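Side-chain contacts in fucoxanthin chlorophyll a/c-binding protein Lhcq3 (PDB 6L4U), which probably harvests light for a diatom photosystem, holding chlorophyll a, chlorophyll c1 and carotenoids around a bundle of membrane helices: residues A64-H69 / S170-G175; R71-A76 / I180-F185. All blocks are in the same frame, centred on the assembly; numbering follows the deposited sequence.

Interaction 1 (A64-H69 / S170-G175). With CLA (chlorophyll a), chain B.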
ATOM      1  N   ALA X  64      14.697  54.055  58.443  1.00 46.50           N
ATOM      2  CA  ALA X  64      13.503  54.451  57.714  1.00 46.50           C
ATOM      3  C   ALA X  64      12.287  53.644  58.126  1.00 46.50           C
ATOM      4  O   ALA X  64      11.167  54.164  58.075  1.00 46.50           O
ATOM      5  CB  ALA X  64      13.732  54.302  56.214  1.00 46.50           C
ATOM      6  N   SER X  65      12.479  52.396  58.537  1.00 46.06           N
ATOM      7  CA  SER X  65      11.355  51.615  59.021  1.00 46.06           C
ATOM      8  C   SER X  65      10.925  52.046  60.412  1.00 46.06           C
ATOM      9  O   SER X  65       9.735  51.982  60.728  1.00 46.06           O
ATOM     10  CB  SER X  65      11.699  50.134  59.027  1.00 46.06           C
ATOM     11  OG  SER X  65      10.661  49.431  59.667  1.00 46.06           O
ATOM     12  N   GLU X  66      11.872  52.461  61.258  1.00 48.46           N
ATOM     13  CA  GLU X  66      11.509  53.033  62.550  1.00 48.46           C
ATOM     14  C   GLU X  66      10.797  54.362  62.374  1.00 48.46           C
ATOM     15  O   GLU X  66       9.835  54.660  63.090  1.00 48.46           O
ATOM     16  CB  GLU X  66      12.753  53.212  63.416  1.00 48.46           C
ATOM     17  CG  GLU X  66      12.461  53.670  64.834  1.00 48.46           C
ATOM     18  CD  GLU X  66      13.715  54.017  65.602  1.00 48.46           C
ATOM     19  OE1 GLU X  66      14.623  54.632  65.011  1.00 48.46           O
ATOM     20  OE2 GLU X  66      13.795  53.673  66.796  1.00 48.46           O
ATOM     21  N   LEU X  67      11.253  55.165  61.414  1.00 46.42           N
ATOM     22  CA  LEU X  67      10.621  56.449  61.145  1.00 46.42           C
ATOM     23  C   LEU X  67       9.226  56.270  60.565  1.00 46.42           C
ATOM     24  O   LEU X  67       8.317  57.044  60.878  1.00 46.42           O
ATOM     25  CB  LEU X  67      11.498  57.264  60.200  1.00 46.42           C
ATOM     26  CG  LEU X  67      11.034  58.684  59.906  1.00 46.42           C
ATOM     27  CD1 LEU X  67      11.148  59.525  61.153  1.00 46.42           C
ATOM     28  CD2 LEU X  67      11.844  59.277  58.776  1.00 46.42           C
ATOM     29  N   LYS X  68       9.025  55.242  59.742  1.00 45.75           N
ATOM     30  CA  LYS X  68       7.697  55.030  59.180  1.00 45.75           C
ATOM     31  C   LYS X  68       6.776  54.324  60.160  1.00 45.75           C
ATOM     32  O   LYS X  68       5.568  54.577  60.153  1.00 45.75           O
ATOM     33  CB  LYS X  68       7.780  54.250  57.873  1.00 45.75           C
ATOM     34  CG  LYS X  68       6.538  54.414  57.023  1.00 45.75           C
ATOM     35  CD  LYS X  68       6.562  53.523  55.822  1.00 45.75           C
ATOM     36  CE  LYS X  68       7.430  54.106  54.739  1.00 45.75           C
ATOM     37  NZ  LYS X  68       7.555  53.144  53.615  1.00 45.75           N
ATOM     38  N   HIS X  69       7.314  53.437  61.001  1.00 46.06           N
ATOM     39  CA  HIS X  69       6.511  52.872  62.081  1.00 46.06           C
ATOM     40  C   HIS X  69       6.119  53.939  63.085  1.00 46.06           C
ATOM     41  O   HIS X  69       5.043  53.860  63.684  1.00 46.06           O
ATOM     42  CB  HIS X  69       7.271  51.763  62.801  1.00 46.06           C
ATOM     43  CG  HIS X  69       7.133  50.411  62.178  1.00 46.06           C
ATOM     44  ND1 HIS X  69       8.024  49.932  61.245  1.00 46.06           N
ATOM     45  CD2 HIS X  69       6.234  49.421  62.382  1.00 46.06           C
ATOM     46  CE1 HIS X  69       7.670  48.713  60.886  1.00 46.06           C
ATOM     47  NE2 HIS X  69       6.585  48.378  61.559  1.00 46.06           N
ATOM     48  N   SER X 170      12.881  64.414  68.297  1.00 62.64           N
ATOM     49  CA  SER X 170      11.532  64.463  68.826  1.00 62.64           C
ATOM     50  C   SER X 170      10.528  63.771  67.920  1.00 62.64           C
ATOM     51  O   SER X 170       9.460  63.381  68.396  1.00 62.64           O
ATOM     52  CB  SER X 170      11.113  65.911  69.063  1.00 62.64           C
ATOM     53  OG  SER X 170       9.778  65.968  69.525  1.00 62.64           O
ATOM     54  N   GLU X 171      10.836  63.615  66.629  1.00 58.45           N
ATOM     55  CA  GLU X 171       9.990  62.786  65.777  1.00 58.45           C
ATOM     56  C   GLU X 171      10.129  61.319  66.145  1.00 58.45           C
ATOM     57  O   GLU X 171       9.128  60.603  66.259  1.00 58.45           O
ATOM     58  CB  GLU X 171      10.334  62.992  64.300  1.00 58.45           C
ATOM     59  CG  GLU X 171       9.503  62.116  63.368  1.00 58.45           C
ATOM     60  CD  GLU X 171       9.353  62.661  61.959  1.00 58.45           C
ATOM     61  OE1 GLU X 171       9.742  63.809  61.690  1.00 58.45           O
ATOM     62  OE2 GLU X 171       8.826  61.928  61.104  1.00 58.45           O
ATOM     63  N   LEU X 172      11.364  60.865  66.356  1.00 55.39           N
ATOM     64  CA  LEU X 172      11.596  59.462  66.668  1.00 55.39           C
ATOM     65  C   LEU X 172      11.117  59.117  68.070  1.00 55.39           C
ATOM     66  O   LEU X 172      10.488  58.075  68.266  1.00 55.39           O
ATOM     67  CB  LEU X 172      13.076  59.129  66.499  1.00 55.39           C
ATOM     68  CG  LEU X 172      13.524  59.010  65.040  1.00 55.39           C
ATOM     69  CD1 LEU X 172      14.994  58.665  64.948  1.00 55.39           C
ATOM     70  CD2 LEU X 172      12.687  57.979  64.308  1.00 55.39           C
ATOM     71  N   ASN X 173      11.384  59.989  69.050  1.00 58.78           N
ATOM     72  CA  ASN X 173      10.977  59.715  70.428  1.00 58.78           C
ATOM     73  C   ASN X 173       9.461  59.720  70.576  1.00 58.78           C
ATOM     74  O   ASN X 173       8.907  58.910  71.327  1.00 58.78           O
ATOM     75  CB  ASN X 173      11.601  60.731  71.379  1.00 58.78           C
ATOM     76  CG  ASN X 173      13.027  60.391  71.738  1.00 58.78           C
ATOM     77  OD1 ASN X 173      13.278  59.628  72.667  1.00 58.78           O
ATOM     78  ND2 ASN X 173      13.972  60.959  71.005  1.00 58.78           N
ATOM     79  N   ASN X 174       8.773  60.618  69.870  1.00 60.95           N
ATOM     80  CA  ASN X 174       7.317  60.555  69.855  1.00 60.95           C
ATOM     81  C   ASN X 174       6.832  59.381  69.025  1.00 60.95           C
ATOM     82  O   ASN X 174       5.734  58.869  69.255  1.00 60.95           O
ATOM     83  CB  ASN X 174       6.727  61.864  69.335  1.00 60.95           C
ATOM     84  CG  ASN X 174       6.877  63.002  70.324  1.00 60.95           C
ATOM     85  OD1 ASN X 174       5.942  63.338  71.051  1.00 60.95           O
ATOM     86  ND2 ASN X 174       8.062  63.598  70.362  1.00 60.95           N
ATOM     87  N   GLY X 175       7.638  58.937  68.061  1.00 54.14           N
ATOM     88  CA  GLY X 175       7.314  57.711  67.360  1.00 54.14           C
ATOM     89  C   GLY X 175       7.509  56.483  68.226  1.00 54.14           C
ATOM     90  O   GLY X 175       6.681  55.570  68.208  1.00 54.14           O
TER
HETATM   91 MG   CLA B 307       7.724  64.739  60.923  1.00 59.62          MG
HETATM   92  CHA CLA B 307       9.328  66.254  58.259  1.00 59.62           C
HETATM   93  CHB CLA B 307       9.560  66.665  62.991  1.00 59.62           C
HETATM   94  CHC CLA B 307       5.795  63.575  63.445  1.00 59.62           C
HETATM   95  CHD CLA B 307       5.430  63.159  58.495  1.00 59.62           C
HETATM   96  NA  CLA B 307       9.145  66.230  60.686  1.00 59.62           N
HETATM   97  C1A CLA B 307       9.748  66.655  59.642  1.00 59.62           C
HETATM   98  C2A CLA B 307      10.885  67.619  59.860  1.00 59.62           C
HETATM   99  C3A CLA B 307      10.960  67.654  61.360  1.00 59.62           C
HETATM  100  C4A CLA B 307       9.803  66.792  61.694  1.00 59.62           C
HETATM  101  CMA CLA B 307      12.196  66.841  61.705  1.00 59.62           C
HETATM  102  CAA CLA B 307      10.453  69.040  59.492  1.00 59.62           C
HETATM  103  CBA CLA B 307      11.445  70.121  59.910  1.00 59.62           C
HETATM  104  CGA CLA B 307      10.749  71.458  59.828  1.00 59.62           C
HETATM  105  O1A CLA B 307      10.649  72.176  60.807  1.00 59.62           O
HETATM  106  O2A CLA B 307      10.187  71.901  58.567  1.00 59.62           O
HETATM  107  NB  CLA B 307       7.678  65.084  62.926  1.00 59.62           N
HETATM  108  C1B CLA B 307       8.507  65.856  63.605  1.00 59.62           C
HETATM  109  C2B CLA B 307       8.310  65.851  65.061  1.00 59.62           C
HETATM  110  C3B CLA B 307       7.174  64.920  65.226  1.00 59.62           C
HETATM  111  C4B CLA B 307       6.867  64.513  63.822  1.00 59.62           C
HETATM  112  CMB CLA B 307       9.108  66.621  66.060  1.00 59.62           C
HETATM  113  CAB CLA B 307       6.510  64.508  66.488  1.00 59.62           C
HETATM  114  CBB CLA B 307       5.205  64.581  66.665  1.00 59.62           C
HETATM  115  NC  CLA B 307       5.995  63.620  60.937  1.00 59.62           N
HETATM  116  C1C CLA B 307       5.372  63.257  62.071  1.00 59.62           C
HETATM  117  C2C CLA B 307       4.140  62.458  61.858  1.00 59.62           C
HETATM  118  C3C CLA B 307       4.043  62.345  60.403  1.00 59.62           C
HETATM  119  C4C CLA B 307       5.236  63.089  59.949  1.00 59.62           C
HETATM  120  CMC CLA B 307       3.193  61.879  62.854  1.00 59.62           C
HETATM  121  CAC CLA B 307       2.989  61.638  59.597  1.00 59.62           C
HETATM  122  CBC CLA B 307       1.915  62.653  59.286  1.00 59.62           C
HETATM  123  ND  CLA B 307       7.346  64.699  58.933  1.00 59.62           N
HETATM  124  C1D CLA B 307       6.515  63.996  58.010  1.00 59.62           C
HETATM  125  C2D CLA B 307       6.838  64.181  56.587  1.00 59.62           C
HETATM  126  C3D CLA B 307       7.994  65.106  56.710  1.00 59.62           C
HETATM  127  C4D CLA B 307       8.195  65.343  58.054  1.00 59.62           C
HETATM  128  CMD CLA B 307       6.272  63.658  55.307  1.00 59.62           C
HETATM  129  CAD CLA B 307       9.006  65.885  55.967  1.00 59.62           C
HETATM  130  OBD CLA B 307       9.127  65.915  54.702  1.00 59.62           O
HETATM  131  CBD CLA B 307       9.872  66.603  56.916  1.00 59.62           C
HETATM  132  CGD CLA B 307      11.270  66.092  56.740  1.00 59.62           C
HETATM  133  O1D CLA B 307      11.919  66.389  55.756  1.00 59.62           O
HETATM  134  O2D CLA B 307      11.887  65.255  57.752  1.00 59.62           O
HETATM  135  CED CLA B 307      13.308  65.204  57.849  1.00 59.62           C
HETATM  136  C1  CLA B 307       9.220  72.947  58.529  1.00 59.62           C

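Interaction 2 (R71-A76 / I180-F185). With CLA (chlorophyll a), chain B.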
ATOM      1  N   ARG X  71       5.660  57.352  62.434  1.00 50.64           N
ATOM      2  CA  ARG X  71       4.666  58.245  61.849  1.00 50.64           C
ATOM      3  C   ARG X  71       3.308  57.574  61.700  1.00 50.64           C
ATOM      4  O   ARG X  71       2.278  58.237  61.836  1.00 50.64           O
ATOM      5  CB  ARG X  71       5.144  58.741  60.490  1.00 50.64           C
ATOM      6  CG  ARG X  71       6.351  59.641  60.543  1.00 50.64           C
ATOM      7  CD  ARG X  71       6.921  59.829  59.159  1.00 50.64           C
ATOM      8  NE  ARG X  71       8.068  60.724  59.165  1.00 50.64           N
ATOM      9  CZ  ARG X  71       8.734  61.085  58.077  1.00 50.64           C
ATOM     10  NH1 ARG X  71       8.368  60.622  56.893  1.00 50.64           N
ATOM     11  NH2 ARG X  71       9.765  61.911  58.174  1.00 50.64           N
ATOM     12  N   VAL X  72       3.287  56.272  61.423  1.00 50.44           N
ATOM     13  CA  VAL X  72       2.025  55.552  61.304  1.00 50.44           C
ATOM     14  C   VAL X  72       1.359  55.409  62.668  1.00 50.44           C
ATOM     15  O   VAL X  72       0.151  55.631  62.806  1.00 50.44           O
ATOM     16  CB  VAL X  72       2.268  54.189  60.623  1.00 50.44           C
ATOM     17  CG1 VAL X  72       1.141  53.214  60.903  1.00 50.44           C
ATOM     18  CG2 VAL X  72       2.433  54.375  59.131  1.00 50.44           C
ATOM     19  N   ALA X  73       2.140  55.090  63.700  1.00 51.49           N
ATOM     20  CA  ALA X  73       1.594  54.903  65.037  1.00 51.49           C
ATOM     21  C   ALA X  73       1.169  56.200  65.703  1.00 51.49           C
ATOM     22  O   ALA X  73       0.224  56.178  66.498  1.00 51.49           O
ATOM     23  CB  ALA X  73       2.607  54.212  65.935  1.00 51.49           C
ATOM     24  N   MET X  74       1.862  57.311  65.432  1.00 54.84           N
ATOM     25  CA  MET X  74       1.416  58.600  65.949  1.00 54.84           C
ATOM     26  C   MET X  74       0.071  58.983  65.355  1.00 54.84           C
ATOM     27  O   MET X  74      -0.786  59.535  66.050  1.00 54.84           O
ATOM     28  CB  MET X  74       2.450  59.680  65.653  1.00 54.84           C
ATOM     29  CG  MET X  74       3.746  59.574  66.420  1.00 54.84           C
ATOM     30  SD  MET X  74       4.836  60.966  66.096  1.00 54.84           S
ATOM     31  CE  MET X  74       5.972  60.242  64.927  1.00 54.84           C
ATOM     32  N   LEU X  75      -0.139  58.675  64.075  1.00 55.65           N
ATOM     33  CA  LEU X  75      -1.465  58.802  63.494  1.00 55.65           C
ATOM     34  C   LEU X  75      -2.422  57.753  64.034  1.00 55.65           C
ATOM     35  O   LEU X  75      -3.636  57.960  63.997  1.00 55.65           O
ATOM     36  CB  LEU X  75      -1.394  58.685  61.972  1.00 55.65           C
ATOM     37  CG  LEU X  75      -0.613  59.747  61.201  1.00 55.65           C
ATOM     38  CD1 LEU X  75      -0.578  59.389  59.730  1.00 55.65           C
ATOM     39  CD2 LEU X  75      -1.204  61.122  61.408  1.00 55.65           C
ATOM     40  N   ALA X  76      -1.904  56.639  64.544  1.00 54.62           N
ATOM     41  CA  ALA X  76      -2.773  55.573  65.021  1.00 54.62           C
ATOM     42  C   ALA X  76      -3.164  55.769  66.477  1.00 54.62           C
ATOM     43  O   ALA X  76      -4.297  55.460  66.860  1.00 54.62           O
ATOM     44  CB  ALA X  76      -2.099  54.218  64.832  1.00 54.62           C
ATOM     45  N   ILE X 180       4.478  52.054  71.299  1.00 54.10           N
ATOM     46  CA  ILE X 180       4.068  51.379  72.524  1.00 54.10           C
ATOM     47  C   ILE X 180       2.607  51.678  72.829  1.00 54.10           C
ATOM     48  O   ILE X 180       1.869  50.817  73.325  1.00 54.10           O
ATOM     49  CB  ILE X 180       4.996  51.804  73.674  1.00 54.10           C
ATOM     50  CG1 ILE X 180       6.447  51.558  73.283  1.00 54.10           C
ATOM     51  CG2 ILE X 180       4.681  51.057  74.950  1.00 54.10           C
ATOM     52  CD1 ILE X 180       7.419  52.048  74.292  1.00 54.10           C
ATOM     53  N   ALA X 181       2.158  52.890  72.494  1.00 53.93           N
ATOM     54  CA  ALA X 181       0.814  53.330  72.852  1.00 53.93           C
ATOM     55  C   ALA X 181      -0.250  52.608  72.038  1.00 53.93           C
ATOM     56  O   ALA X 181      -1.261  52.159  72.589  1.00 53.93           O
ATOM     57  CB  ALA X 181       0.699  54.840  72.664  1.00 53.93           C
ATOM     58  N   ILE X 182      -0.047  52.483  70.724  1.00 53.83           N
ATOM     59  CA  ILE X 182      -1.061  51.836  69.898  1.00 53.83           C
ATOM     60  C   ILE X 182      -1.031  50.325  70.112  1.00 53.83           C
ATOM     61  O   ILE X 182      -2.071  49.661  70.040  1.00 53.83           O
ATOM     62  CB  ILE X 182      -0.890  52.243  68.416  1.00 53.83           C
ATOM     63  CG1 ILE X 182      -1.995  51.654  67.537  1.00 53.83           C
ATOM     64  CG2 ILE X 182       0.456  51.826  67.869  1.00 53.83           C
ATOM     65  CD1 ILE X 182      -3.367  52.170  67.857  1.00 53.83           C
ATOM     66  N   MET X 183       0.136  49.763  70.447  1.00 55.47           N
ATOM     67  CA  MET X 183       0.186  48.358  70.831  1.00 55.47           C
ATOM     68  C   MET X 183      -0.465  48.132  72.188  1.00 55.47           C
ATOM     69  O   MET X 183      -0.944  47.029  72.465  1.00 55.47           O
ATOM     70  CB  MET X 183       1.630  47.856  70.844  1.00 55.47           C
ATOM     71  CG  MET X 183       2.207  47.546  69.470  1.00 55.47           C
ATOM     72  SD  MET X 183       1.020  46.836  68.315  1.00 55.47           S
ATOM     73  CE  MET X 183       0.919  45.153  68.917  1.00 55.47           C
ATOM     74  N   SER X 184      -0.494  49.158  73.040  1.00 56.34           N
ATOM     75  CA  SER X 184      -1.240  49.052  74.288  1.00 56.34           C
ATOM     76  C   SER X 184      -2.736  49.173  74.055  1.00 56.34           C
ATOM     77  O   SER X 184      -3.522  48.556  74.779  1.00 56.34           O
ATOM     78  CB  SER X 184      -0.783  50.125  75.271  1.00 56.34           C
ATOM     79  OG  SER X 184      -1.409  51.362  74.988  1.00 56.34           O
ATOM     80  N   PHE X 185      -3.145  49.950  73.053  1.00 58.09           N
ATOM     81  CA  PHE X 185      -4.567  50.184  72.819  1.00 58.09           C
ATOM     82  C   PHE X 185      -5.236  48.952  72.231  1.00 58.09           C
ATOM     83  O   PHE X 185      -6.390  48.654  72.555  1.00 58.09           O
ATOM     84  CB  PHE X 185      -4.772  51.376  71.881  1.00 58.09           C
ATOM     85  CG  PHE X 185      -4.430  52.720  72.481  1.00 58.09           C
ATOM     86  CD1 PHE X 185      -4.136  52.869  73.830  1.00 58.09           C
ATOM     87  CD2 PHE X 185      -4.403  53.842  71.674  1.00 58.09           C
ATOM     88  CE1 PHE X 185      -3.823  54.107  74.353  1.00 58.09           C
ATOM     89  CE2 PHE X 185      -4.095  55.077  72.195  1.00 58.09           C
ATOM     90  CZ  PHE X 185      -3.801  55.211  73.533  1.00 58.09           C
TER
HETATM   91 MG   CLA B 307       7.724  64.739  60.923  1.00 59.62          MG
HETATM   92  CHA CLA B 307       9.328  66.254  58.259  1.00 59.62           C
HETATM   93  CHB CLA B 307       9.560  66.665  62.991  1.00 59.62           C
HETATM   94  CHC CLA B 307       5.795  63.575  63.445  1.00 59.62           C
HETATM   95  CHD CLA B 307       5.430  63.159  58.495  1.00 59.62           C
HETATM   96  NA  CLA B 307       9.145  66.230  60.686  1.00 59.62           N
HETATM   97  C1A CLA B 307       9.748  66.655  59.642  1.00 59.62           C
HETATM   98  C2A CLA B 307      10.885  67.619  59.860  1.00 59.62           C
HETATM   99  C3A CLA B 307      10.960  67.654  61.360  1.00 59.62           C
HETATM  100  C4A CLA B 307       9.803  66.792  61.694  1.00 59.62           C
HETATM  101  CMA CLA B 307      12.196  66.841  61.705  1.00 59.62           C
HETATM  102  CAA CLA B 307      10.453  69.040  59.492  1.00 59.62           C
HETATM  103  CBA CLA B 307      11.445  70.121  59.910  1.00 59.62           C
HETATM  104  CGA CLA B 307      10.749  71.458  59.828  1.00 59.62           C
HETATM  105  O1A CLA B 307      10.649  72.176  60.807  1.00 59.62           O
HETATM  106  O2A CLA B 307      10.187  71.901  58.567  1.00 59.62           O
HETATM  107  NB  CLA B 307       7.678  65.084  62.926  1.00 59.62           N
HETATM  108  C1B CLA B 307       8.507  65.856  63.605  1.00 59.62           C
HETATM  109  C2B CLA B 307       8.310  65.851  65.061  1.00 59.62           C
HETATM  110  C3B CLA B 307       7.174  64.920  65.226  1.00 59.62           C
HETATM  111  C4B CLA B 307       6.867  64.513  63.822  1.00 59.62           C
HETATM  112  CMB CLA B 307       9.108  66.621  66.060  1.00 59.62           C
HETATM  113  CAB CLA B 307       6.510  64.508  66.488  1.00 59.62           C
HETATM  114  CBB CLA B 307       5.205  64.581  66.665  1.00 59.62           C
HETATM  115  NC  CLA B 307       5.995  63.620  60.937  1.00 59.62           N
HETATM  116  C1C CLA B 307       5.372  63.257  62.071  1.00 59.62           C
HETATM  117  C2C CLA B 307       4.140  62.458  61.858  1.00 59.62           C
HETATM  118  C3C CLA B 307       4.043  62.345  60.403  1.00 59.62           C
HETATM  119  C4C CLA B 307       5.236  63.089  59.949  1.00 59.62           C
HETATM  120  CMC CLA B 307       3.193  61.879  62.854  1.00 59.62           C
HETATM  121  CAC CLA B 307       2.989  61.638  59.597  1.00 59.62           C
HETATM  122  CBC CLA B 307       1.915  62.653  59.286  1.00 59.62           C
HETATM  123  ND  CLA B 307       7.346  64.699  58.933  1.00 59.62           N
HETATM  124  C1D CLA B 307       6.515  63.996  58.010  1.00 59.62           C
HETATM  125  C2D CLA B 307       6.838  64.181  56.587  1.00 59.62           C
HETATM  126  C3D CLA B 307       7.994  65.106  56.710  1.00 59.62           C
HETATM  127  C4D CLA B 307       8.195  65.343  58.054  1.00 59.62           C
HETATM  128  CMD CLA B 307       6.272  63.658  55.307  1.00 59.62           C
HETATM  129  CAD CLA B 307       9.006  65.885  55.967  1.00 59.62           C
HETATM  130  OBD CLA B 307       9.127  65.915  54.702  1.00 59.62           O
HETATM  131  CBD CLA B 307       9.872  66.603  56.916  1.00 59.62           C
HETATM  132  CGD CLA B 307      11.270  66.092  56.740  1.00 59.62           C
HETATM  133  O1D CLA B 307      11.919  66.389  55.756  1.00 59.62           O
HETATM  134  O2D CLA B 307      11.887  65.255  57.752  1.00 59.62           O
HETATM  135  CED CLA B 307      13.308  65.204  57.849  1.00 59.62           C
HETATM  136  C1  CLA B 307       9.220  72.947  58.529  1.00 59.62           C

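Interaction 1 (A64-H69 / S170-G175)
Glu171 turns its carboxylate to the magnesium of a chlorophyll a, OE1 lying 2.4 Å from MG, while the other oxygen, OE2, faces Leu67 of the partner helix and has Arg71 as its salt-bridge partner. The setting is the crossed pair of long helices at the heart of the chlorophyll a/b-binding fold, here helix 56-85 and helix 161-190; the axes of segments 64-69 and 170-175 approach to 9.2 Å and cross at 65°. Glutamate suits this place because its chain spans the gap to the pigment and its two oxygens can serve a metal and a cation at once. With CG anti to the backbone N (chi1 178°) the chain runs out extended over one face of the macrocycle, CG settling 3.5 Å from NB of the chlorophyll. The negative charge is probably balanced by Arg71, since the macrocycle already neutralises the magnesium. Leu67 supplies the apolar wall beside it. Crossing the glutamate at about a right angle, the leucine brings its CD1 methyl to 3.3 Å from Glu171 OE2, and the same methyl meets Leu172 CD2 at 3.8 Å. That branched tip of Leu172 also lies against Glu66, whose OE1 is 3.9 Å from Leu172 CD2. Glu66 is a second pigment ligand: its OE2 binds the magnesium of another chlorophyll a, and its side chain touches Arg176. The methyl groups of the two leucines thus lie between the carboxylates of Glu171 and Glu66. Further round the turn His69 gives NE2 to the magnesium of yet another chlorophyll a, and its ring is steadied from behind: ND1 donates to Ser65 O at 2.7 Å, from 43° above the carbonyl plane, while the backbone His69 N reaches that oxygen from the opposite face.

Interaction 2 (R71-A76 / I180-F185)
One face of the Arg71 guanidinium lies almost parallel to the chlorophyll a macrocycle, with C1D of the pigment 3.6 Å from the guanidinium plane and over its centre; at the margin NH1 donates to Pro147 O. Phe185, the other flat group, has Ala181 O 3.1 Å above one face of its ring, offset toward the rim, and meets Phe204 edge-to-face. Arginine fits its place because its chain, extended from CG to NE, can run along the pigment and still end in several N-H groups. A leucine here would lack those groups, which would probably leave the Glu171 carboxylate without its cationic mate and that part of the macrocycle without its flat cover. Met74 follows at the pigment rim, its flexible thioether bending to bring CE 3.7 Å from CHC of the chlorophyll. On another side of the same helix begins the helix-helix contact proper. It lies farther along the two crossed helices of the chlorophyll a/b-binding fold than 64-69 and 170-175, and here small residues on one meet a branched residue on the other: the CA atoms of Ala73 and Ile182 are 6.3 Å apart, a spacing that alanine methyls suit. Ile182 divides its branches between two alanines about one helical turn apart. CG2 touches Ala73 CB at 3.7 Å, and CG1, placed anti to the backbone N (chi1 -176°), touches Ala76 CB at 3.7 Å. Beyond CG1, the CD1 methyl reaches 3.6 Å from Ala76 O. A bound carotenoid of the diadinoxanthin type (DD6) comes within about 4 Å of the Ile182 side chain, while Thr77 lies against it from the next position of helix 56-85.

Overall arrangement
Interactions 1 and 2 follow one another along the same two helices, 56-85 and 161-190, their centres 11 Å apart. Both border the same chlorophyll a, and from the same face: 170-175 supplies the magnesium ligand and 71-76 the flat arginine beside it. The salt bridge between them, Glu171 OE2 to Arg71 NE, runs from one helix to the other; modelled at 2.4 Å it is very short and its exact length doubtful, but it is consistent with the arginine positioning the metal ligand. Met74 completes the join, its CE 3.4 Å from Glu171 O and 3.8 Å from Gly175 CA.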